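Local coordinates for McyG protein (Microcystis aeruginosa PCC 7806, PDB 4R0M) that binds phenylalanyl-adenylate in its adenylation domain and probably activates a starter acid for loading onto the adjoining carrier domain in microcystin synthesis, at residues 256-260 with 280-284; 387-393 with 416-422; 466-470 with 482-487. All coordinates share one frame; numbering follows the deposited sequence.

Interaction 1 of 3, residues 256-260 with 280-284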
loop_
_atom_site.group_PDB
_atom_site.type_symbol
_atom_site.label_atom_id
_atom_site.label_comp_id
_atom_site.label_asym_id
_atom_site.label_seq_id
_atom_site.Cartn_x
_atom_site.Cartn_y
_atom_site.Cartn_z
ATOM N N PRO A 256 -9.636 15.890 -1.056
ATOM C CA PRO A 256 -8.960 15.185 -2.155
ATOM C C PRO A 256 -8.252 16.077 -3.176
ATOM O O PRO A 256 -7.224 15.679 -3.729
ATOM C CB PRO A 256 -10.099 14.410 -2.820
ATOM C CG PRO A 256 -11.046 14.140 -1.700
ATOM C CD PRO A 256 -11.004 15.375 -0.846
ATOM N N LEU A 257 -8.793 17.270 -3.412
ATOM C CA LEU A 257 -8.243 18.188 -4.411
ATOM C C LEU A 257 -6.897 18.801 -4.016
ATOM O O LEU A 257 -6.178 19.323 -4.870
ATOM C CB LEU A 257 -9.258 19.286 -4.765
ATOM C CG LEU A 257 -10.504 18.867 -5.557
ATOM C CD1 LEU A 257 -11.328 20.085 -5.940
ATOM C CD2 LEU A 257 -10.146 18.060 -6.798
ATOM N N GLN A 258 -6.562 18.725 -2.729
ATOM C CA GLN A 258 -5.257 19.172 -2.236
ATOM C C GLN A 258 -4.100 18.404 -2.871
ATOM O O GLN A 258 -2.993 18.928 -2.990
ATOM C CB GLN A 258 -5.183 19.078 -0.710
ATOM C CG GLN A 258 -5.710 20.310 0.006
ATOM C CD GLN A 258 -4.959 21.573 -0.376
ATOM O OE1 GLN A 258 -5.510 22.463 -1.022
ATOM N NE2 GLN A 258 -3.686 21.645 0.006
ATOM N N TRP A 259 -4.369 17.164 -3.275
ATOM C CA TRP A 259 -3.406 16.350 -4.008
ATOM C C TRP A 259 -3.061 16.990 -5.324
ATOM O O TRP A 259 -1.890 17.056 -5.695
ATOM C CB TRP A 259 -3.956 14.942 -4.219
ATOM C CG TRP A 259 -2.975 13.962 -4.824
ATOM C CD1 TRP A 259 -1.582 14.023 -4.802
ATOM C CD2 TRP A 259 -3.287 12.709 -5.530
ATOM N NE1 TRP A 259 -1.034 12.943 -5.443
ATOM C CE2 TRP A 259 -1.996 12.115 -5.900
ATOM C CE3 TRP A 259 -4.458 12.052 -5.887
ATOM C CZ2 TRP A 259 -1.909 10.916 -6.594
ATOM C CZ3 TRP A 259 -4.357 10.844 -6.588
ATOM C CH2 TRP A 259 -3.112 10.292 -6.933
ATOM N N LEU A 260 -4.083 17.474 -6.028
ATOM C CA LEU A 260 -3.914 18.173 -7.300
ATOM C C LEU A 260 -3.236 19.529 -7.109
ATOM O O LEU A 260 -2.427 19.952 -7.939
ATOM C CB LEU A 260 -5.270 18.350 -7.991
ATOM C CG LEU A 260 -5.769 17.305 -9.002
ATOM C CD1 LEU A 260 -5.475 15.866 -8.595
ATOM C CD2 LEU A 260 -7.258 17.498 -9.252
ATOM N N LEU A 280 -12.109 8.952 -5.757
ATOM C CA LEU A 280 -12.349 10.095 -4.870
ATOM C C LEU A 280 -12.189 11.430 -5.598
ATOM O O LEU A 280 -12.892 12.396 -5.297
ATOM C CB LEU A 280 -11.419 10.061 -3.653
ATOM C CG LEU A 280 -11.615 9.007 -2.559
ATOM C CD1 LEU A 280 -10.442 9.054 -1.591
ATOM C CD2 LEU A 280 -12.932 9.199 -1.816
ATOM N N ILE A 281 -11.255 11.474 -6.548
ATOM C CA ILE A 281 -11.070 12.647 -7.404
ATOM C C ILE A 281 -12.246 12.769 -8.374
ATOM O O ILE A 281 -12.793 13.858 -8.556
ATOM C CB ILE A 281 -9.726 12.593 -8.174
ATOM C CG1 ILE A 281 -8.531 12.662 -7.206
ATOM C CG2 ILE A 281 -9.654 13.679 -9.247
ATOM C CD1 ILE A 281 -8.352 13.983 -6.479
ATOM N N ASN A 282 -12.634 11.644 -8.978
ATOM C CA ASN A 282 -13.805 11.588 -9.857
ATOM C C ASN A 282 -15.084 12.104 -9.195
ATOM O O ASN A 282 -15.935 12.685 -9.866
ATOM C CB ASN A 282 -14.017 10.167 -10.396
ATOM C CG ASN A 282 -12.881 9.704 -11.298
ATOM O OD1 ASN A 282 -11.985 10.476 -11.643
ATOM N ND2 ASN A 282 -12.918 8.435 -11.684
ATOM N N GLN A 283 -15.200 11.903 -7.882
ATOM C CA GLN A 283 -16.324 12.429 -7.095
ATOM C C GLN A 283 -16.358 13.958 -7.087
ATOM O O GLN A 283 -17.409 14.563 -6.860
ATOM C CB GLN A 283 -16.272 11.913 -5.650
ATOM C CG GLN A 283 -16.438 10.408 -5.492
ATOM C CD GLN A 283 -17.847 9.932 -5.790
ATOM O OE1 GLN A 283 -18.122 9.422 -6.874
ATOM N NE2 GLN A 283 -18.749 10.103 -4.828
ATOM N N GLN A 284 -15.202 14.573 -7.333
ATOM C CA GLN A 284 -15.066 16.029 -7.321
ATOM C C GLN A 284 -15.215 16.642 -8.719
ATOM O O GLN A 284 -14.826 17.789 -8.941
ATOM C CB GLN A 284 -13.716 16.428 -6.712
ATOM C CG GLN A 284 -13.464 15.888 -5.310
ATOM C CD GLN A 284 -14.181 16.678 -4.231
ATOM O OE1 GLN A 284 -14.114 17.908 -4.192
ATOM N NE2 GLN A 284 -14.862 15.971 -3.338
#
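Two torsions near -65° and -68° fold the side chain of Ile281 back, with CG1 anti to its own carbonyl carbon, and carry the CD1 methyl toward Pro256, Leu257 and Leu260 of the facing segment. Ile281 CD1 meets Pro256 O at 3.4 Å, a van der Waals contact of a methyl with an oxygen that already receives the backbone N-H of Trp259. Ile281 CD1 also lies 4.1 Å from Pro256 CB on the flank of the proline ring and 4.0 Å from Leu260 CD1, whose side chain meets it at a slant. One carbon further back, Ile281 CG1 reaches the indole of Trp259, 4.3 Å from CE3. Beside this cluster, Gln284 bends at chi2 (-79°), which brings its amide back over Leu257: Gln284 CB is 3.9 Å from Leu257 CD2, and Gln284 OE1 rests against the CD1 and CG carbons of Leu257. No hydrogen bond joins the two segments, which meet by van der Waals packing alone. Away from Ile281, Trp259 is held by the bond of NE1 to Ser271 OG and by its ring meeting Trp221. Within the adenylation domain the contact sets the N-terminal part of helix 258-265 and the residues before it against the C-terminal part of helix 275-282 and those that follow, with helix 310-320 covering Leu260 and Ile281 through Leu320 and Phe316, and helix 249-254 touching Trp259 and Leu280.

Interaction 2 of 3, residues 387-393 with 416-422. With FA5 (adenosine-5'-[phenylalaninyl-phosphate]), chain C.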
loop_
_atom_site.group_PDB
_atom_site.type_symbol
_atom_site.label_atom_id
_atom_site.label_comp_id
_atom_site.label_asym_id
_atom_site.label_seq_id
_atom_site.Cartn_x
_atom_site.Cartn_y
_atom_site.Cartn_z
ATOM N N ILE A 387 -6.172 -17.319 -17.649
ATOM C CA ILE A 387 -5.943 -17.059 -16.222
ATOM C C ILE A 387 -5.133 -18.158 -15.530
ATOM O O ILE A 387 -5.335 -19.347 -15.782
ATOM C CB ILE A 387 -7.277 -16.862 -15.451
ATOM C CG1 ILE A 387 -8.345 -16.159 -16.312
ATOM C CG2 ILE A 387 -7.047 -16.139 -14.127
ATOM C CD1 ILE A 387 -8.093 -14.696 -16.616
ATOM N N GLY A 388 -4.219 -17.738 -14.658
ATOM C CA GLY A 388 -3.435 -18.648 -13.825
ATOM C C GLY A 388 -2.781 -17.923 -12.660
ATOM O O GLY A 388 -3.017 -16.729 -12.450
ATOM N N ARG A 389 -1.954 -18.646 -11.907
ATOM C CA ARG A 389 -1.285 -18.089 -10.729
ATOM C C ARG A 389 -0.022 -17.326 -11.130
ATOM O O ARG A 389 0.811 -17.838 -11.885
ATOM C CB ARG A 389 -0.935 -19.186 -9.712
ATOM C CG ARG A 389 -1.975 -20.290 -9.570
ATOM C CD ARG A 389 -1.910 -21.005 -8.223
ATOM N NE ARG A 389 -0.555 -21.374 -7.805
ATOM C CZ ARG A 389 0.105 -22.453 -8.224
ATOM N NH1 ARG A 389 -0.448 -23.285 -9.093
ATOM N NH2 ARG A 389 1.329 -22.695 -7.778
ATOM N N LEU A 390 0.110 -16.102 -10.620
ATOM C CA LEU A 390 1.269 -15.261 -10.909
ATOM C C LEU A 390 2.464 -15.637 -10.045
ATOM O O LEU A 390 2.364 -15.691 -8.817
ATOM C CB LEU A 390 0.928 -13.776 -10.729
ATOM C CG LEU A 390 2.054 -12.740 -10.881
ATOM C CD1 LEU A 390 2.580 -12.663 -12.307
ATOM C CD2 LEU A 390 1.581 -11.373 -10.417
ATOM N N GLN A 391 3.591 -15.895 -10.700
ATOM C CA GLN A 391 4.845 -16.187 -10.008
ATOM C C GLN A 391 5.951 -15.248 -10.482
ATOM O O GLN A 391 6.064 -14.955 -11.675
ATOM C CB GLN A 391 5.249 -17.652 -10.193
ATOM C CG GLN A 391 4.348 -18.631 -9.452
ATOM C CD GLN A 391 4.711 -20.087 -9.688
ATOM O OE1 GLN A 391 5.305 -20.441 -10.708
ATOM N NE2 GLN A 391 4.345 -20.944 -8.741
ATOM N N ILE A 392 6.755 -14.773 -9.534
ATOM C CA ILE A 392 7.759 -13.742 -9.804
ATOM C C ILE A 392 9.151 -14.136 -9.302
ATOM O O ILE A 392 9.279 -14.916 -8.356
ATOM C CB ILE A 392 7.347 -12.370 -9.205
ATOM C CG1 ILE A 392 7.242 -12.436 -7.673
ATOM C CG2 ILE A 392 6.039 -11.886 -9.818
ATOM C CD1 ILE A 392 7.096 -11.087 -6.997
ATOM N N GLN A 393 10.184 -13.597 -9.946
ATOM C CA GLN A 393 11.572 -13.802 -9.517
ATOM C C GLN A 393 12.470 -12.621 -9.898
ATOM O O GLN A 393 12.088 -11.774 -10.707
ATOM C CB GLN A 393 12.144 -15.118 -10.068
ATOM C CG GLN A 393 12.385 -15.136 -11.572
ATOM C CD GLN A 393 13.161 -16.355 -12.043
ATOM O OE1 GLN A 393 13.543 -17.215 -11.247
ATOM N NE2 GLN A 393 13.400 -16.434 -13.348
ATOM N N TRP A 416 11.210 -19.478 -7.710
ATOM C CA TRP A 416 10.036 -18.641 -7.957
ATOM C C TRP A 416 9.251 -18.405 -6.699
ATOM O O TRP A 416 9.220 -19.258 -5.809
ATOM C CB TRP A 416 9.131 -19.286 -9.000
ATOM C CG TRP A 416 9.711 -19.301 -10.390
ATOM C CD1 TRP A 416 10.477 -20.302 -10.981
ATOM C CD2 TRP A 416 9.584 -18.260 -11.421
ATOM N NE1 TRP A 416 10.823 -19.961 -12.264
ATOM C CE2 TRP A 416 10.321 -18.751 -12.592
ATOM C CE3 TRP A 416 8.959 -17.019 -11.488
ATOM C CZ2 TRP A 416 10.414 -18.015 -13.765
ATOM C CZ3 TRP A 416 9.060 -16.285 -12.677
ATOM C CH2 TRP A 416 9.770 -16.773 -13.786
ATOM N N PHE A 417 8.607 -17.243 -6.621
ATOM C CA PHE A 417 7.724 -16.917 -5.504
ATOM C C PHE A 417 6.280 -16.791 -5.977
ATOM O O PHE A 417 5.980 -16.018 -6.889
ATOM C CB PHE A 417 8.182 -15.633 -4.799
ATOM C CG PHE A 417 7.133 -15.010 -3.914
ATOM C CD1 PHE A 417 6.828 -15.560 -2.669
ATOM C CD2 PHE A 417 6.449 -13.867 -4.321
ATOM C CE1 PHE A 417 5.860 -14.986 -1.855
ATOM C CE2 PHE A 417 5.483 -13.289 -3.510
ATOM C CZ PHE A 417 5.188 -13.849 -2.276
ATOM N N THR A 418 5.392 -17.561 -5.352
ATOM C CA THR A 418 3.967 -17.498 -5.647
ATOM C C THR A 418 3.358 -16.311 -4.908
ATOM O O THR A 418 3.389 -16.248 -3.676
ATOM C CB THR A 418 3.244 -18.804 -5.251
ATOM O OG1 THR A 418 3.881 -19.919 -5.888
ATOM C CG2 THR A 418 1.777 -18.759 -5.662
ATOM N N THR A 419 2.804 -15.380 -5.677
ATOM C CA THR A 419 2.273 -14.128 -5.145
ATOM C C THR A 419 0.911 -14.304 -4.471
ATOM O O THR A 419 0.526 -13.507 -3.609
ATOM C CB THR A 419 2.132 -13.070 -6.258
ATOM O OG1 THR A 419 1.095 -13.462 -7.164
ATOM C CG2 THR A 419 3.443 -12.913 -7.030
ATOM N N GLY A 420 0.186 -15.345 -4.874
ATOM C CA GLY A 420 -1.193 -15.548 -4.437
ATOM C C GLY A 420 -2.175 -14.743 -5.272
ATOM O O GLY A 420 -3.353 -14.637 -4.924
ATOM N N ASP A 421 -1.681 -14.174 -6.371
ATOM C CA ASP A 421 -2.503 -13.387 -7.290
ATOM C C ASP A 421 -2.830 -14.152 -8.571
ATOM O O ASP A 421 -2.067 -15.021 -9.004
ATOM C CB ASP A 421 -1.814 -12.061 -7.634
ATOM C CG ASP A 421 -1.799 -11.094 -6.467
ATOM O OD1 ASP A 421 -2.887 -10.788 -5.932
ATOM O OD2 ASP A 421 -0.699 -10.639 -6.088
ATOM N N LEU A 422 -3.972 -13.813 -9.167
ATOM C CA LEU A 422 -4.432 -14.442 -10.401
ATOM C C LEU A 422 -4.442 -13.451 -11.557
ATOM O O LEU A 422 -4.777 -12.279 -11.380
ATOM C CB LEU A 422 -5.835 -15.031 -10.214
ATOM C CG LEU A 422 -6.010 -16.200 -9.237
ATOM C CD1 LEU A 422 -7.459 -16.300 -8.785
ATOM C CD2 LEU A 422 -5.539 -17.513 -9.845
HETATM C C FA5 C . 0.959 -3.265 -1.798
HETATM O O FA5 C . -0.228 -2.982 -1.690
HETATM C CA FA5 C . 1.717 -2.880 -3.043
HETATM N N FA5 C . 0.901 -3.356 -4.134
HETATM C CB FA5 C . 1.887 -1.359 -3.177
HETATM C CG FA5 C . 2.510 -0.788 -4.457
HETATM C CD1 FA5 C . 2.631 -1.499 -5.652
HETATM C CD2 FA5 C . 2.975 0.534 -4.439
HETATM C CE1 FA5 C . 3.207 -0.911 -6.786
HETATM C CE2 FA5 C . 3.546 1.134 -5.567
HETATM C CZ FA5 C . 3.664 0.406 -6.749
HETATM P P FA5 C . 0.918 -5.279 0.030
HETATM O OP1 FA5 C . 0.105 -4.783 1.196
HETATM O OP2 FA5 C . 1.998 -6.300 0.280
HETATM O OP3 FA5 C . 1.598 -4.003 -0.710
HETATM O "O5'" FA5 C . -0.135 -5.896 -1.024
HETATM C "C5'" FA5 C . 0.269 -6.528 -2.236
HETATM C "C4'" FA5 C . -0.976 -7.051 -2.935
HETATM O "O4'" FA5 C . -1.837 -5.990 -3.368
HETATM C "C3'" FA5 C . -0.663 -7.827 -4.198
HETATM O "O3'" FA5 C . -0.292 -9.176 -3.920
HETATM C "C2'" FA5 C . -1.972 -7.742 -4.949
HETATM O "O2'" FA5 C . -2.886 -8.740 -4.480
HETATM C "C1'" FA5 C . -2.513 -6.380 -4.567
HETATM N N9 FA5 C . -2.218 -5.426 -5.668
HETATM C C8 FA5 C . -1.230 -4.513 -5.673
HETATM N N7 FA5 C . -1.223 -3.790 -6.819
HETATM C C5 FA5 C . -2.228 -4.248 -7.586
HETATM C C6 FA5 C . -2.787 -3.933 -8.925
HETATM N N6 FA5 C . -2.252 -2.958 -9.696
HETATM N N1 FA5 C . -3.849 -4.654 -9.357
HETATM C C2 FA5 C . -4.393 -5.634 -8.606
HETATM N N3 FA5 C . -3.943 -5.969 -7.381
HETATM C C4 FA5 C . -2.881 -5.329 -6.825
#
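The side chain of Gln393 lies over one face of the Trp416 indole, its CG making a CH-pi contact 3.8 Å from the centroid of the six-membered ring. Gln393 reaches over the ring because its chi1 of 70° places CG between backbone N and carbonyl carbon and the chain then runs extended. Arg373 adds a cation-pi contact to the indole. With an alanine here instead of Trp416, the Gln393 chain would probably lose the surface it lies on, and Arg373 its aromatic partner. On the opposite sheet face from Gln391, Ile392 and Phe417 lie side by side, with Ile392 CG1 at the ring edge, 3.7 Å from Phe417 CD2. Gln391 NE2 crosses to Thr418 OG1 (3.1 Å) and also bonds Asn379, while its OE1 is held by Arg373. A beta bulge between Arg389 and Gln391 shifts the register by two. Here Leu390 O takes two donors, Thr419 N (3.2 Å) and Thr419 OG1 (3.1 Å), the hydroxyl from above the carbonyl plane; the same OG1 accepts from Asp421 N in an ST turn. Past the corner at Gly420, the Asp421 carboxylate grips both ribose hydroxyls of the adenylate, as in other adenylate-forming enzymes of the ANL family, OD1 to O2' at 2.5 Å and OD2 to O3' at 2.6 Å, with Arg435 forming a salt bridge to OD1. Strand 388-394 pairs antiparallel with strands 370-375, 416-419 and 421-426, and side chains of strand 330-336 touch Leu390, Phe417, Thr419 and Asp421.

Interaction 3 of 3, residues 466-470 with 482-487; sequences YTAAF and LIITFS
Ile483 lies across one face of the Phe470 ring, its CB 4.1 Å from the centroid in a CH-pi contact and its CG2 3.6 Å from Phe470 CZ. The ring comes over its partner strand because chi1 of Phe470 is 58°, and its edge meets the Thr485 CG2 methyl. On the same face of the sheet, Ala468 CB touches Thr485 OG1 at 3.4 Å. The opposite face carries the looser pair Ala469 and Ile484, CB to CG1 4.3 Å. Backbone bonds set these side chains in register: Phe470 and Ile483 exchange N-H and carbonyl in both directions, with Ile483 N to Phe470 O at 2.8 Å, and Ala468 and Thr485 do the same, with Ala468 N to Thr485 O also at 2.8 Å. Between these hydrogen-bonded pairs, Ala469 and Ile484 form a non-hydrogen-bonded one. Toward the open end, Tyr466 CB packs on Ser487 CB at 3.5 Å; Leu521 O holds the serine hydroxyl, while Arg523 bonds the tyrosine OH and Lys528 makes a cation-pi contact with its ring. The antiparallel hairpin of strands 468-474 and 479-486, extended in parallel by strand 517-520, probably belongs to the small C-terminal subdomain of ANL-family adenylation domains. Helix 536-545 covers Ala468, Phe470, Ile483 and Thr485, whereas helix 449-457 lies against Ala469 and Ile484, the latter also touched by helix 498-511.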
loop_
_atom_site.group_PDB
_atom_site.type_symbol
_atom_site.label_atom_id
_atom_site.label_comp_id
_atom_site.label_asym_id
_atom_site.label_seq_id
_atom_site.Cartn_x
_atom_site.Cartn_y
_atom_site.Cartn_z
ATOM N N TYR A 466 -15.122 2.315 0.832
ATOM C CA TYR A 466 -15.571 1.470 1.919
ATOM C C TYR A 466 -16.403 0.289 1.481
ATOM O O TYR A 466 -17.156 -0.227 2.249
ATOM C CB TYR A 466 -16.376 2.274 2.907
ATOM C CG TYR A 466 -15.651 3.392 3.544
ATOM C CD1 TYR A 466 -14.899 3.189 4.649
ATOM C CD2 TYR A 466 -15.730 4.650 3.045
ATOM C CE1 TYR A 466 -14.227 4.204 5.239
ATOM C CE2 TYR A 466 -15.064 5.673 3.633
ATOM C CZ TYR A 466 -14.320 5.430 4.737
ATOM O OH TYR A 466 -13.661 6.431 5.340
ATOM N N THR A 467 -16.300 -0.095 0.226
ATOM C CA THR A 467 -17.181 -1.067 -0.352
ATOM C C THR A 467 -16.469 -2.358 -0.644
ATOM O O THR A 467 -15.335 -2.343 -0.948
ATOM C CB THR A 467 -17.819 -0.515 -1.612
ATOM O OG1 THR A 467 -18.486 0.685 -1.298
ATOM C CG2 THR A 467 -18.801 -1.444 -2.128
ATOM N N ALA A 468 -17.137 -3.483 -0.476
ATOM C CA ALA A 468 -16.560 -4.797 -0.753
ATOM C C ALA A 468 -17.598 -5.765 -1.318
ATOM O O ALA A 468 -18.771 -5.725 -0.942
ATOM C CB ALA A 468 -15.925 -5.377 0.501
ATOM N N ALA A 469 -17.151 -6.627 -2.225
ATOM C CA ALA A 469 -17.990 -7.675 -2.782
ATOM C C ALA A 469 -17.261 -9.013 -2.714
ATOM O O ALA A 469 -16.145 -9.150 -3.222
ATOM C CB ALA A 469 -18.375 -7.340 -4.215
ATOM N N PHE A 470 -17.891 -9.993 -2.072
ATOM C CA PHE A 470 -17.315 -11.331 -1.930
ATOM C C PHE A 470 -18.399 -12.405 -1.914
ATOM O O PHE A 470 -19.572 -12.110 -1.672
ATOM C CB PHE A 470 -16.441 -11.425 -0.670
ATOM C CG PHE A 470 -17.170 -11.104 0.604
ATOM C CD1 PHE A 470 -17.255 -9.791 1.062
ATOM C CD2 PHE A 470 -17.769 -12.111 1.353
ATOM C CE1 PHE A 470 -17.927 -9.491 2.237
ATOM C CE2 PHE A 470 -18.444 -11.817 2.528
ATOM C CZ PHE A 470 -18.519 -10.506 2.972
ATOM N N LEU A 482 -23.737 -13.944 -3.013
ATOM C CA LEU A 482 -22.958 -12.724 -3.170
ATOM C C LEU A 482 -23.277 -11.784 -2.017
ATOM O O LEU A 482 -24.441 -11.449 -1.783
ATOM C CB LEU A 482 -23.264 -12.045 -4.510
ATOM C CG LEU A 482 -22.734 -10.622 -4.732
ATOM C CD1 LEU A 482 -21.217 -10.603 -4.874
ATOM C CD2 LEU A 482 -23.396 -9.983 -5.943
ATOM N N ILE A 483 -22.240 -11.367 -1.297
ATOM C CA ILE A 483 -22.405 -10.453 -0.171
ATOM C C ILE A 483 -21.731 -9.122 -0.478
ATOM O O ILE A 483 -20.593 -9.082 -0.947
ATOM C CB ILE A 483 -21.879 -11.055 1.159
ATOM C CG1 ILE A 483 -22.679 -12.303 1.549
ATOM C CG2 ILE A 483 -21.980 -10.047 2.297
ATOM C CD1 ILE A 483 -22.200 -13.582 0.896
ATOM N N ILE A 484 -22.458 -8.042 -0.215
ATOM C CA ILE A 484 -21.968 -6.694 -0.441
ATOM C C ILE A 484 -21.989 -5.900 0.863
ATOM O O ILE A 484 -23.028 -5.777 1.514
ATOM C CB ILE A 484 -22.779 -5.983 -1.551
ATOM C CG1 ILE A 484 -22.350 -6.510 -2.925
ATOM C CG2 ILE A 484 -22.609 -4.470 -1.475
ATOM C CD1 ILE A 484 -23.327 -6.223 -4.045
ATOM N N THR A 485 -20.823 -5.389 1.246
ATOM C CA THR A 485 -20.703 -4.512 2.400
ATOM C C THR A 485 -20.294 -3.129 1.927
ATOM O O THR A 485 -19.539 -2.994 0.964
ATOM C CB THR A 485 -19.672 -5.034 3.416
ATOM O OG1 THR A 485 -18.416 -5.245 2.761
ATOM C CG2 THR A 485 -20.146 -6.346 4.041
ATOM N N PHE A 486 -20.804 -2.105 2.604
ATOM C CA PHE A 486 -20.548 -0.723 2.228
ATOM C C PHE A 486 -20.688 0.191 3.442
ATOM O O PHE A 486 -21.137 -0.239 4.503
ATOM C CB PHE A 486 -21.515 -0.288 1.115
ATOM C CG PHE A 486 -22.892 0.061 1.606
ATOM C CD1 PHE A 486 -23.806 -0.934 1.934
ATOM C CD2 PHE A 486 -23.277 1.391 1.744
ATOM C CE1 PHE A 486 -25.073 -0.612 2.392
ATOM C CE2 PHE A 486 -24.543 1.721 2.204
ATOM C CZ PHE A 486 -25.443 0.717 2.527
ATOM N N SER A 487 -20.293 1.450 3.276
ATOM C CA SER A 487 -20.526 2.472 4.285
ATOM C C SER A 487 -21.372 3.586 3.677
ATOM O O SER A 487 -21.109 4.011 2.549
ATOM C CB SER A 487 -19.202 3.027 4.809
ATOM O OG SER A 487 -19.415 3.914 5.891
#

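From the N terminus, the three contacts close in series, and none nests in or crosses another. Interaction 1 comes first, closing a loop of 19 residues and bringing together helices 258-265 and 275-282, which flank strand 270-273 of the mixed sheet in sequence. Interaction 2 follows on the other side of the chain's centre, its centre 33 Å from that of interaction 1; its 22-residue connection passes through helix 405-411 and returns to the antiparallel sheet beside the adenylate. Interaction 3 comes last and closes an 11-residue connection, 7 of them strand, within the hairpin 468-474/479-486. It approaches interaction 1 to about 7 Å between nearest atoms and interaction 2 to about 13 Å, touching neither.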